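Long-range contacts in glyoxylate-induced Protein (Pseudomonas aeruginosa, PDB 1SQ4), which is a two-domain protein of the cupin superfamily that probably acts as a ureidoglycine aminohydrolase: residues 4-9 with 158-163; 195-200 with 255-260; 202-207 with 248-253. All coordinates share one frame; numbering follows the deposited sequence.

Interaction 1 of 3, residues 4-9 with 158-163; sequences SSYYAP and VTNEQD
At the junction of the two cupin barrels, Tyr6 of the N-terminal arm reaches Glu161, which follows edge strand 157-160 of the six-stranded sheet. The phenol OH donates a hydrogen bond to Glu161 OE1, modelled at 2.5 Å, a length not to be pressed at this resolution. OE1 meets the ring at its edge, in the ring plane, and the carboxylate is turned 74° from that plane. The two side chains come from opposite directions; that of Glu161 is bent at chi2 (97°), which folds the carboxylate round toward the phenol. Gln162 lies alongside, its CG 3.4 Å from Tyr6 OH, and its amide end comes up against Ser4. Within 158-163 the chain turn is held by Asn160: its OD1 accepts from Gln162 N at 2.9 Å, on a lone pair in the carbonyl plane, forming an Asx turn, while Asn160 ND2 is bonded to Pro114 O. Tyr6 also touches Leu219 and Val97. The second carboxylate oxygen, Glu161 OE2, forms a salt bridge with Arg259. Glu161 is buried and held through both oxygens, so the arginine and the phenol together probably favour its ionised form.

Interaction 2 of 3, residues 195-200 with 255-260; sequences IVNFEP and PGRFRY
Neighbouring antiparallel strands of the C-terminal cupin barrel, 191-198 and 258-265, pair here through four backbone hydrogen bonds. Val196 and Tyr260 form one hydrogen-bonded pair, Phe198 and Phe258 the other; Phe198 N reaches Phe258 O at 2.8 Å, and Phe258 N returns to Phe198 O at 3.0 Å. Between them lies the non-hydrogen-bonded pair Asn197 and Arg259, whose side chains make the polar link. Arg259 grips one oxygen side-on with two nitrogens: NE to Asn197 OD1 is 2.8 Å and nearly straight (160°), NH2 to the same OD1 is 3.2 Å and more bent. Both nitrogens approach from the same face of the amide, tilted from its plane, whereas OD1 lies in the guanidinium plane. A bend at chi3 (-54°) brings the NE/NH2 edge of the guanidinium to Asn197 OD1. NH2 also forms a salt bridge with Glu161, and Asn197 ND2 bonds to Ser177 OG, so both ends of the amide are satisfied. On the other face Phe198, Phe258 and Tyr260 form an aromatic cluster, with Trp176 stacked on Phe198, while the hydroxyl of Tyr260 is hydrogen-bonded to that of Tyr225. Val196 CB sits over the Tyr260 ring, 4.0 Å from its centroid, a CH-pi contact.

Interaction 3 of 3, residues 202-207 with 248-253; sequences GVIPFA and QACYSG
Ile204 and Cys250 make the firm centre of an antiparallel pairing at the edge of the smaller four-stranded sheet in the C-terminal cupin barrel. Their backbones exchange two bonds: Ile204 N to Cys250 O and Cys250 N to Ile204 O, each 2.9 Å. Their side chains share one face, CB to CB 4.1 Å, and Ile204 CD1 folds back over Cys250 O at 3.3 Å because chi2 is turned to 79°. Beyond Pro205 the chain curls round so that Ala207 N meets Gln248 O in a nearly straight bond (167°), and Ala207 CB comes within 4.2 Å of Cys250 CB. On the other face Val203 lies across Tyr251, its CG1 nearest CD1 and its CG2 nearest CE1, an oblique approach. Pro205 and Phe206 are solvent-exposed and turn away from 248-253, although Phe206 makes a cation-pi contact with Arg39 of a third subunit. Val203 and Tyr251 also pack on Lys222 and Val224 of the second subunit, respectively. Within its own chain, strand 248-251 runs between 203-204 and 222-227; Ile204, Ala207 and Cys250 pack inward on Phe198 of strand 191-198, and Gln248 OE1 is hydrogen-bonded to the hydroxyl of Tyr225.

How the interactions relate
Interactions 2 and 3 lie in the C-terminal cupin barrel; strand 191-198 leads into 203-204 and 248-251 into 258-265, so interaction 3 is nested inside the loop closed by interaction 2. Phe198 and a probable bond from Ser252 OG to Glu199 O tie the two sheets together. Interaction 1 is a small surface contact built from side chains, joining the N-terminal arm to the end of strand 157-160. It meets interaction 2 through the Glu161-Arg259 salt bridge but stays about 14 Å, nearest atoms, from interaction 3. Interaction 2, partly buried, mixes backbone pairing with buried polar groups; interaction 3, a buried contact, is mainly backbone and apolar, with an edge facing other subunits.

Interaction 1 of 3, residues 4-9 with 158-163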
ATOM      1  N   SER A   4      38.425  17.786 -13.049  1.00 39.52           N
ATOM      2  CA  SER A   4      37.224  17.128 -12.520  1.00 36.16           C
ATOM      3  C   SER A   4      37.267  16.913 -11.013  1.00 34.25           C
ATOM      4  O   SER A   4      38.328  16.670 -10.435  1.00 34.70           O
ATOM      5  CB  SER A   4      37.005  15.767 -13.187  1.00 36.15           C
ATOM      6  OG  SER A   4      36.638  15.896 -14.550  1.00 37.05           O
ATOM      7  N   SER A   5      36.097  16.982 -10.387  1.00 30.91           N
ATOM      8  CA  SER A   5      35.983  16.795  -8.949  1.00 28.14           C
ATOM      9  C   SER A   5      35.316  15.468  -8.640  1.00 25.06           C
ATOM     10  O   SER A   5      34.561  14.928  -9.455  1.00 26.83           O
ATOM     11  CB  SER A   5      35.135  17.902  -8.339  1.00 30.69           C
ATOM     12  OG  SER A   5      33.783  17.763  -8.746  1.00 32.14           O
ATOM     13  N   TYR A   6      35.583  14.944  -7.452  1.00 19.40           N
ATOM     14  CA  TYR A   6      34.984  13.689  -7.043  1.00 13.53           C
ATOM     15  C   TYR A   6      34.663  13.740  -5.559  1.00 12.22           C
ATOM     16  O   TYR A   6      35.463  14.204  -4.754  1.00 11.58           O
ATOM     17  CB  TYR A   6      35.940  12.539  -7.330  1.00 10.21           C
ATOM     18  CG  TYR A   6      36.557  12.568  -8.708  1.00  5.10           C
ATOM     19  CD1 TYR A   6      35.868  12.097  -9.830  1.00  2.96           C
ATOM     20  CD2 TYR A   6      37.851  13.033  -8.880  1.00  3.25           C
ATOM     21  CE1 TYR A   6      36.478  12.088 -11.097  1.00  3.67           C
ATOM     22  CE2 TYR A   6      38.462  13.031 -10.121  1.00  4.07           C
ATOM     23  CZ  TYR A   6      37.784  12.560 -11.220  1.00  4.98           C
ATOM     24  OH  TYR A   6      38.457  12.544 -12.417  1.00  7.26           O
ATOM     25  N   TYR A   7      33.478  13.278  -5.197  1.00 11.71           N
ATOM     26  CA  TYR A   7      33.088  13.282  -3.803  1.00 11.80           C
ATOM     27  C   TYR A   7      33.790  12.150  -3.071  1.00 12.25           C
ATOM     28  O   TYR A   7      34.023  11.076  -3.638  1.00 11.24           O
ATOM     29  CB  TYR A   7      31.573  13.129  -3.666  1.00  9.44           C
ATOM     30  CG  TYR A   7      31.120  12.891  -2.246  1.00 10.36           C
ATOM     31  CD1 TYR A   7      31.130  11.611  -1.691  1.00  8.59           C
ATOM     32  CD2 TYR A   7      30.679  13.949  -1.447  1.00 10.89           C
ATOM     33  CE1 TYR A   7      30.703  11.392  -0.375  1.00  8.97           C
ATOM     34  CE2 TYR A   7      30.254  13.733  -0.126  1.00  9.02           C
ATOM     35  CZ  TYR A   7      30.264  12.458   0.399  1.00  7.44           C
ATOM     36  OH  TYR A   7      29.812  12.237   1.684  1.00  6.16           O
ATOM     37  N   ALA A   8      34.125  12.404  -1.807  1.00 11.97           N
ATOM     38  CA  ALA A   8      34.794  11.420  -0.965  1.00 12.05           C
ATOM     39  C   ALA A   8      34.340  11.567   0.484  1.00 12.78           C
ATOM     40  O   ALA A   8      34.409  12.649   1.059  1.00 13.46           O
ATOM     41  CB  ALA A   8      36.304  11.584  -1.059  1.00 11.62           C
ATOM     42  N   PRO A   9      33.873  10.466   1.093  1.00 13.85           N
ATOM     43  CA  PRO A   9      33.403  10.456   2.475  1.00 14.04           C
ATOM     44  C   PRO A   9      34.512  10.907   3.390  1.00 15.78           C
ATOM     45  O   PRO A   9      35.693  10.737   3.081  1.00 15.22           O
ATOM     46  CB  PRO A   9      33.069   8.992   2.723  1.00 14.31           C
ATOM     47  CG  PRO A   9      32.808   8.454   1.374  1.00 15.43           C
ATOM     48  CD  PRO A   9      33.870   9.100   0.547  1.00 13.64           C
ATOM     49  N   VAL A 158      46.954   0.946 -15.842  1.00  8.25           N
ATOM     50  CA  VAL A 158      46.661   2.102 -15.005  1.00  7.80           C
ATOM     51  C   VAL A 158      46.516   3.311 -15.925  1.00 10.15           C
ATOM     52  O   VAL A 158      47.184   3.404 -16.962  1.00  9.94           O
ATOM     53  CB  VAL A 158      47.802   2.367 -14.000  1.00  7.42           C
ATOM     54  CG1 VAL A 158      47.441   3.526 -13.077  1.00  5.69           C
ATOM     55  CG2 VAL A 158      48.083   1.111 -13.195  1.00  7.90           C
ATOM     56  N   THR A 159      45.641   4.233 -15.535  1.00  9.53           N
ATOM     57  CA  THR A 159      45.379   5.417 -16.327  1.00 10.97           C
ATOM     58  C   THR A 159      44.501   6.355 -15.506  1.00 12.11           C
ATOM     59  O   THR A 159      44.262   6.099 -14.326  1.00 13.82           O
ATOM     60  CB  THR A 159      44.668   5.021 -17.646  1.00 10.99           C
ATOM     61  OG1 THR A 159      44.416   6.187 -18.443  1.00 12.45           O
ATOM     62  CG2 THR A 159      43.357   4.308 -17.345  1.00  9.60           C
ATOM     63  N   ASN A 160      44.039   7.443 -16.117  1.00 11.16           N
ATOM     64  CA  ASN A 160      43.182   8.400 -15.428  1.00 12.62           C
ATOM     65  C   ASN A 160      42.007   8.745 -16.351  1.00 12.62           C
ATOM     66  O   ASN A 160      42.190   9.034 -17.530  1.00 13.73           O
ATOM     67  CB  ASN A 160      43.990   9.652 -15.038  1.00 13.45           C
ATOM     68  CG  ASN A 160      43.222  10.593 -14.110  1.00 15.10           C
ATOM     69  OD1 ASN A 160      42.197  11.155 -14.495  1.00 14.87           O
ATOM     70  ND2 ASN A 160      43.718  10.763 -12.880  1.00 11.90           N
ATOM     71  N   GLU A 161      40.799   8.694 -15.807  1.00 12.10           N
ATOM     72  CA  GLU A 161      39.606   8.950 -16.585  1.00 12.84           C
ATOM     73  C   GLU A 161      39.612  10.304 -17.262  1.00 13.85           C
ATOM     74  O   GLU A 161      38.977  10.472 -18.292  1.00 14.78           O
ATOM     75  CB  GLU A 161      38.369   8.794 -15.693  1.00 11.98           C
ATOM     76  CG  GLU A 161      38.203   9.870 -14.631  1.00  8.91           C
ATOM     77  CD  GLU A 161      37.267  10.960 -15.073  1.00  8.40           C
ATOM     78  OE1 GLU A 161      36.989  11.867 -14.266  1.00  9.99           O
ATOM     79  OE2 GLU A 161      36.797  10.913 -16.232  1.00  8.67           O
ATOM     80  N   GLN A 162      40.332  11.265 -16.692  1.00 15.25           N
ATOM     81  CA  GLN A 162      40.400  12.612 -17.268  1.00 17.20           C
ATOM     82  C   GLN A 162      41.184  12.614 -18.578  1.00 18.32           C
ATOM     83  O   GLN A 162      41.190  13.606 -19.309  1.00 20.27           O
ATOM     84  CB  GLN A 162      41.062  13.594 -16.293  1.00 18.71           C
ATOM     85  CG  GLN A 162      40.286  13.821 -14.993  1.00 23.62           C
ATOM     86  CD  GLN A 162      40.987  14.779 -14.033  1.00 26.80           C
ATOM     87  OE1 GLN A 162      42.174  14.627 -13.732  1.00 29.12           O
ATOM     88  NE2 GLN A 162      40.247  15.763 -13.539  1.00 28.33           N
ATOM     89  N   ASP A 163      41.832  11.494 -18.874  1.00 16.83           N
ATOM     90  CA  ASP A 163      42.630  11.368 -20.071  1.00 15.74           C
ATOM     91  C   ASP A 163      41.883  10.540 -21.100  1.00 16.08           C
ATOM     92  O   ASP A 163      42.365  10.306 -22.211  1.00 18.01           O
ATOM     93  CB  ASP A 163      43.977  10.720 -19.723  1.00 16.10           C
ATOM     94  CG  ASP A 163      44.810  11.571 -18.762  1.00 17.73           C
ATOM     95  OD1 ASP A 163      45.646  11.003 -18.019  1.00 16.43           O
ATOM     96  OD2 ASP A 163      44.636  12.812 -18.755  1.00 18.53           O
TER

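Interaction 2 of 3, residues 195-200 with 255-260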
ATOM      1  N   ILE A 195      32.188   5.246 -16.167  1.00  4.31           N
ATOM      2  CA  ILE A 195      31.605   6.423 -15.554  1.00  3.32           C
ATOM      3  C   ILE A 195      30.614   6.990 -16.553  1.00  3.82           C
ATOM      4  O   ILE A 195      30.974   7.292 -17.691  1.00  5.16           O
ATOM      5  CB  ILE A 195      32.644   7.494 -15.245  1.00  2.57           C
ATOM      6  CG1 ILE A 195      33.765   6.900 -14.407  1.00  2.80           C
ATOM      7  CG2 ILE A 195      31.976   8.657 -14.484  1.00  1.00           C
ATOM      8  CD1 ILE A 195      34.842   7.899 -14.048  1.00  3.42           C
ATOM      9  N   VAL A 196      29.358   7.107 -16.136  1.00  3.25           N
ATOM     10  CA  VAL A 196      28.322   7.635 -17.005  1.00  1.97           C
ATOM     11  C   VAL A 196      28.271   9.149 -16.800  1.00  3.01           C
ATOM     12  O   VAL A 196      28.176   9.623 -15.674  1.00  1.00           O
ATOM     13  CB  VAL A 196      26.974   7.003 -16.660  1.00  1.40           C
ATOM     14  CG1 VAL A 196      25.912   7.456 -17.647  1.00  1.00           C
ATOM     15  CG2 VAL A 196      27.114   5.498 -16.660  1.00  1.00           C
ATOM     16  N   ASN A 197      28.350   9.898 -17.895  1.00  4.96           N
ATOM     17  CA  ASN A 197      28.331  11.348 -17.838  1.00  8.53           C
ATOM     18  C   ASN A 197      27.064  11.971 -18.409  1.00 10.92           C
ATOM     19  O   ASN A 197      26.696  11.714 -19.560  1.00 10.42           O
ATOM     20  CB  ASN A 197      29.512  11.913 -18.608  1.00  8.49           C
ATOM     21  CG  ASN A 197      30.766  11.134 -18.392  1.00  8.45           C
ATOM     22  OD1 ASN A 197      31.227  10.972 -17.264  1.00  9.60           O
ATOM     23  ND2 ASN A 197      31.334  10.638 -19.476  1.00  8.58           N
ATOM     24  N   PHE A 198      26.418  12.803 -17.597  1.00 13.47           N
ATOM     25  CA  PHE A 198      25.204  13.506 -17.993  1.00 16.52           C
ATOM     26  C   PHE A 198      25.436  15.016 -17.957  1.00 19.69           C
ATOM     27  O   PHE A 198      25.750  15.586 -16.907  1.00 18.96           O
ATOM     28  CB  PHE A 198      24.038  13.187 -17.055  1.00 15.17           C
ATOM     29  CG  PHE A 198      23.463  11.814 -17.229  1.00 16.29           C
ATOM     30  CD1 PHE A 198      23.965  10.735 -16.507  1.00 17.13           C
ATOM     31  CD2 PHE A 198      22.410  11.599 -18.107  1.00 16.34           C
ATOM     32  CE1 PHE A 198      23.416   9.459 -16.651  1.00 17.36           C
ATOM     33  CE2 PHE A 198      21.852  10.331 -18.262  1.00 16.30           C
ATOM     34  CZ  PHE A 198      22.358   9.261 -17.533  1.00 17.73           C
ATOM     35  N   GLU A 199      25.279  15.658 -19.108  1.00 23.39           N
ATOM     36  CA  GLU A 199      25.428  17.101 -19.209  1.00 27.14           C
ATOM     37  C   GLU A 199      24.173  17.713 -18.602  1.00 29.10           C
ATOM     38  O   GLU A 199      23.126  17.072 -18.561  1.00 29.10           O
ATOM     39  CB  GLU A 199      25.551  17.527 -20.672  1.00 29.56           C
ATOM     40  CG  GLU A 199      26.913  17.282 -21.268  1.00 34.14           C
ATOM     41  CD  GLU A 199      27.973  18.172 -20.644  1.00 37.65           C
ATOM     42  OE1 GLU A 199      27.867  19.410 -20.787  1.00 40.44           O
ATOM     43  OE2 GLU A 199      28.907  17.638 -20.008  1.00 39.25           O
ATOM     44  N   PRO A 200      24.259  18.965 -18.131  1.00 31.91           N
ATOM     45  CA  PRO A 200      23.114  19.651 -17.523  1.00 33.75           C
ATOM     46  C   PRO A 200      21.969  19.854 -18.504  1.00 35.63           C
ATOM     47  O   PRO A 200      21.025  20.593 -18.229  1.00 36.77           O
ATOM     48  CB  PRO A 200      23.718  20.968 -17.050  1.00 32.63           C
ATOM     49  CG  PRO A 200      24.789  21.219 -18.057  1.00 32.33           C
ATOM     50  CD  PRO A 200      25.425  19.862 -18.210  1.00 31.79           C
ATOM     51  N   PRO A 255      23.479  22.726 -12.332  1.00 32.43           N
ATOM     52  CA  PRO A 255      24.291  23.688 -13.078  1.00 31.84           C
ATOM     53  C   PRO A 255      25.550  23.046 -13.668  1.00 30.91           C
ATOM     54  O   PRO A 255      25.987  23.409 -14.760  1.00 32.04           O
ATOM     55  CB  PRO A 255      24.598  24.763 -12.036  1.00 31.26           C
ATOM     56  CG  PRO A 255      24.661  23.978 -10.767  1.00 32.59           C
ATOM     57  CD  PRO A 255      23.490  23.026 -10.892  1.00 32.20           C
ATOM     58  N   GLY A 256      26.115  22.075 -12.955  1.00 29.01           N
ATOM     59  CA  GLY A 256      27.321  21.411 -13.431  1.00 25.60           C
ATOM     60  C   GLY A 256      27.106  20.058 -14.093  1.00 23.21           C
ATOM     61  O   GLY A 256      26.006  19.737 -14.549  1.00 23.79           O
ATOM     62  N   ARG A 257      28.161  19.256 -14.162  1.00 19.50           N
ATOM     63  CA  ARG A 257      28.043  17.942 -14.775  1.00 16.45           C
ATOM     64  C   ARG A 257      27.572  16.932 -13.727  1.00 14.10           C
ATOM     65  O   ARG A 257      27.918  17.045 -12.557  1.00 13.78           O
ATOM     66  CB  ARG A 257      29.387  17.519 -15.379  1.00 15.21           C
ATOM     67  CG  ARG A 257      29.255  16.471 -16.471  1.00 14.96           C
ATOM     68  CD  ARG A 257      30.468  16.423 -17.396  1.00 11.85           C
ATOM     69  NE  ARG A 257      31.694  16.170 -16.652  1.00 12.53           N
ATOM     70  CZ  ARG A 257      32.674  15.366 -17.057  1.00 11.98           C
ATOM     71  NH1 ARG A 257      32.587  14.722 -18.214  1.00  9.81           N
ATOM     72  NH2 ARG A 257      33.739  15.194 -16.286  1.00 11.47           N
ATOM     73  N   PHE A 258      26.762  15.965 -14.143  1.00 12.54           N
ATOM     74  CA  PHE A 258      26.249  14.939 -13.230  1.00 11.18           C
ATOM     75  C   PHE A 258      26.804  13.608 -13.691  1.00 10.37           C
ATOM     76  O   PHE A 258      26.550  13.198 -14.819  1.00 12.47           O
ATOM     77  CB  PHE A 258      24.721  14.885 -13.285  1.00  8.88           C
ATOM     78  CG  PHE A 258      24.135  13.704 -12.570  1.00  6.96           C
ATOM     79  CD1 PHE A 258      24.240  13.588 -11.187  1.00  6.76           C
ATOM     80  CD2 PHE A 258      23.484  12.699 -13.278  1.00  5.98           C
ATOM     81  CE1 PHE A 258      23.706  12.483 -10.518  1.00  4.92           C
ATOM     82  CE2 PHE A 258      22.947  11.591 -12.617  1.00  4.64           C
ATOM     83  CZ  PHE A 258      23.058  11.485 -11.233  1.00  3.40           C
ATOM     84  N   ARG A 259      27.549  12.915 -12.843  1.00  8.11           N
ATOM     85  CA  ARG A 259      28.108  11.657 -13.302  1.00  7.62           C
ATOM     86  C   ARG A 259      28.299  10.614 -12.216  1.00  7.07           C
ATOM     87  O   ARG A 259      28.468  10.944 -11.049  1.00  9.55           O
ATOM     88  CB  ARG A 259      29.425  11.927 -14.056  1.00  7.01           C
ATOM     89  CG  ARG A 259      30.429  12.847 -13.346  1.00  5.68           C
ATOM     90  CD  ARG A 259      31.442  13.491 -14.315  1.00  3.24           C
ATOM     91  NE  ARG A 259      32.163  12.523 -15.143  1.00  1.16           N
ATOM     92  CZ  ARG A 259      33.473  12.309 -15.086  1.00  1.00           C
ATOM     93  NH1 ARG A 259      34.223  12.994 -14.237  1.00  4.19           N
ATOM     94  NH2 ARG A 259      34.037  11.403 -15.873  1.00  1.00           N
ATOM     95  N   TYR A 260      28.242   9.344 -12.591  1.00  5.83           N
ATOM     96  CA  TYR A 260      28.411   8.317 -11.598  1.00  5.21           C
ATOM     97  C   TYR A 260      29.203   7.134 -12.054  1.00  6.00           C
ATOM     98  O   TYR A 260      29.204   6.774 -13.227  1.00  7.94           O
ATOM     99  CB  TYR A 260      27.061   7.843 -11.078  1.00  6.24           C
ATOM    100  CG  TYR A 260      26.079   7.428 -12.144  1.00  7.97           C
ATOM    101  CD1 TYR A 260      24.958   8.217 -12.424  1.00  7.85           C
ATOM    102  CD2 TYR A 260      26.226   6.221 -12.837  1.00  9.19           C
ATOM    103  CE1 TYR A 260      24.009   7.817 -13.356  1.00  6.81           C
ATOM    104  CE2 TYR A 260      25.273   5.811 -13.774  1.00  7.20           C
ATOM    105  CZ  TYR A 260      24.171   6.615 -14.023  1.00  8.26           C
ATOM    106  OH  TYR A 260      23.206   6.219 -14.919  1.00 10.38           O
TER

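Interaction 3 of 3, residues 202-207 with 248-253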
ATOM      1  N   GLY A 202      18.957  18.155 -21.011  1.00 40.27           N
ATOM      2  CA  GLY A 202      17.575  17.822 -20.734  1.00 38.71           C
ATOM      3  C   GLY A 202      17.322  16.463 -20.114  1.00 37.46           C
ATOM      4  O   GLY A 202      18.098  15.965 -19.291  1.00 37.10           O
ATOM      5  N   VAL A 203      16.214  15.864 -20.533  1.00 34.32           N
ATOM      6  CA  VAL A 203      15.789  14.576 -20.025  1.00 32.80           C
ATOM      7  C   VAL A 203      16.436  13.394 -20.732  1.00 30.98           C
ATOM      8  O   VAL A 203      16.952  13.516 -21.846  1.00 31.77           O
ATOM      9  CB  VAL A 203      14.261  14.419 -20.155  1.00 33.18           C
ATOM     10  CG1 VAL A 203      13.757  13.363 -19.176  1.00 32.62           C
ATOM     11  CG2 VAL A 203      13.583  15.764 -19.922  1.00 34.01           C
ATOM     12  N   ILE A 204      16.405  12.248 -20.056  1.00 27.22           N
ATOM     13  CA  ILE A 204      16.939  11.009 -20.587  1.00 22.98           C
ATOM     14  C   ILE A 204      15.961   9.899 -20.242  1.00 20.33           C
ATOM     15  O   ILE A 204      16.114   9.210 -19.237  1.00 20.05           O
ATOM     16  CB  ILE A 204      18.289  10.649 -19.983  1.00 23.77           C
ATOM     17  CG1 ILE A 204      19.287  11.781 -20.210  1.00 24.22           C
ATOM     18  CG2 ILE A 204      18.782   9.357 -20.593  1.00 25.16           C
ATOM     19  CD1 ILE A 204      19.106  12.940 -19.244  1.00 26.50           C
ATOM     20  N   PRO A 205      14.936   9.715 -21.081  1.00 18.08           N
ATOM     21  CA  PRO A 205      13.904   8.698 -20.898  1.00 15.75           C
ATOM     22  C   PRO A 205      14.414   7.274 -20.761  1.00 14.52           C
ATOM     23  O   PRO A 205      13.776   6.452 -20.116  1.00 13.74           O
ATOM     24  CB  PRO A 205      13.015   8.894 -22.119  1.00 15.97           C
ATOM     25  CG  PRO A 205      13.963   9.426 -23.140  1.00 17.84           C
ATOM     26  CD  PRO A 205      14.740  10.426 -22.355  1.00 17.15           C
ATOM     27  N   PHE A 206      15.549   6.971 -21.374  1.00 14.74           N
ATOM     28  CA  PHE A 206      16.106   5.627 -21.263  1.00 17.17           C
ATOM     29  C   PHE A 206      17.586   5.724 -20.909  1.00 17.07           C
ATOM     30  O   PHE A 206      18.441   5.862 -21.787  1.00 17.97           O
ATOM     31  CB  PHE A 206      15.921   4.846 -22.568  1.00 18.11           C
ATOM     32  CG  PHE A 206      14.480   4.682 -22.980  1.00 21.47           C
ATOM     33  CD1 PHE A 206      13.812   5.701 -23.656  1.00 23.41           C
ATOM     34  CD2 PHE A 206      13.784   3.508 -22.687  1.00 22.90           C
ATOM     35  CE1 PHE A 206      12.473   5.555 -24.034  1.00 22.78           C
ATOM     36  CE2 PHE A 206      12.445   3.352 -23.059  1.00 21.51           C
ATOM     37  CZ  PHE A 206      11.789   4.378 -23.733  1.00 22.00           C
ATOM     38  N   ALA A 207      17.886   5.658 -19.617  1.00 15.74           N
ATOM     39  CA  ALA A 207      19.264   5.769 -19.168  1.00 15.48           C
ATOM     40  C   ALA A 207      19.855   4.435 -18.748  1.00 14.80           C
ATOM     41  O   ALA A 207      20.977   4.377 -18.229  1.00 15.16           O
ATOM     42  CB  ALA A 207      19.357   6.767 -18.023  1.00 15.29           C
ATOM     43  N   GLN A 248      15.220   2.930 -15.972  1.00 10.18           N
ATOM     44  CA  GLN A 248      16.090   4.022 -15.547  1.00  9.13           C
ATOM     45  C   GLN A 248      15.935   5.253 -16.417  1.00 10.31           C
ATOM     46  O   GLN A 248      16.214   5.221 -17.616  1.00 12.80           O
ATOM     47  CB  GLN A 248      17.546   3.584 -15.603  1.00  8.83           C
ATOM     48  CG  GLN A 248      17.843   2.261 -14.940  1.00  7.58           C
ATOM     49  CD  GLN A 248      19.318   1.951 -14.980  1.00  7.02           C
ATOM     50  OE1 GLN A 248      20.122   2.733 -14.487  1.00 10.94           O
ATOM     51  NE2 GLN A 248      19.687   0.818 -15.567  1.00  3.50           N
ATOM     52  N   ALA A 249      15.505   6.347 -15.809  1.00 11.84           N
ATOM     53  CA  ALA A 249      15.336   7.605 -16.528  1.00 10.95           C
ATOM     54  C   ALA A 249      16.071   8.650 -15.728  1.00 10.92           C
ATOM     55  O   ALA A 249      16.098   8.606 -14.496  1.00  9.17           O
ATOM     56  CB  ALA A 249      13.874   7.960 -16.622  1.00 11.06           C
ATOM     57  N   CYS A 250      16.662   9.602 -16.419  1.00 12.61           N
ATOM     58  CA  CYS A 250      17.406  10.609 -15.711  1.00 17.96           C
ATOM     59  C   CYS A 250      16.979  12.018 -16.057  1.00 19.63           C
ATOM     60  O   CYS A 250      16.587  12.297 -17.183  1.00 20.45           O
ATOM     61  CB  CYS A 250      18.897  10.434 -15.981  1.00 17.09           C
ATOM     62  SG  CYS A 250      19.893  11.601 -15.058  1.00 23.56           S
ATOM     63  N   TYR A 251      17.061  12.905 -15.076  1.00 23.19           N
ATOM     64  CA  TYR A 251      16.680  14.290 -15.287  1.00 27.27           C
ATOM     65  C   TYR A 251      17.768  15.151 -14.665  1.00 27.81           C
ATOM     66  O   TYR A 251      17.576  15.725 -13.601  1.00 27.63           O
ATOM     67  CB  TYR A 251      15.337  14.571 -14.607  1.00 31.05           C
ATOM     68  CG  TYR A 251      14.455  15.579 -15.315  1.00 35.59           C
ATOM     69  CD1 TYR A 251      13.443  15.165 -16.193  1.00 38.47           C
ATOM     70  CD2 TYR A 251      14.629  16.946 -15.106  1.00 38.96           C
ATOM     71  CE1 TYR A 251      12.623  16.097 -16.846  1.00 41.82           C
ATOM     72  CE2 TYR A 251      13.823  17.889 -15.750  1.00 42.31           C
ATOM     73  CZ  TYR A 251      12.822  17.465 -16.621  1.00 43.77           C
ATOM     74  OH  TYR A 251      12.056  18.417 -17.278  1.00 44.61           O
ATOM     75  N   SER A 252      18.919  15.226 -15.320  1.00 29.92           N
ATOM     76  CA  SER A 252      20.022  16.019 -14.800  1.00 31.66           C
ATOM     77  C   SER A 252      19.855  17.473 -15.200  1.00 34.82           C
ATOM     78  O   SER A 252      20.103  17.848 -16.353  1.00 36.87           O
ATOM     79  CB  SER A 252      21.344  15.506 -15.345  1.00 29.22           C
ATOM     80  OG  SER A 252      21.390  15.679 -16.743  1.00 28.90           O
ATOM     81  N   GLY A 253      19.439  18.293 -14.240  1.00 36.04           N
ATOM     82  CA  GLY A 253      19.250  19.707 -14.503  1.00 38.04           C
ATOM     83  C   GLY A 253      20.240  20.586 -13.757  1.00 39.03           C
ATOM     84  O   GLY A 253      20.245  21.803 -13.947  1.00 39.88           O
TER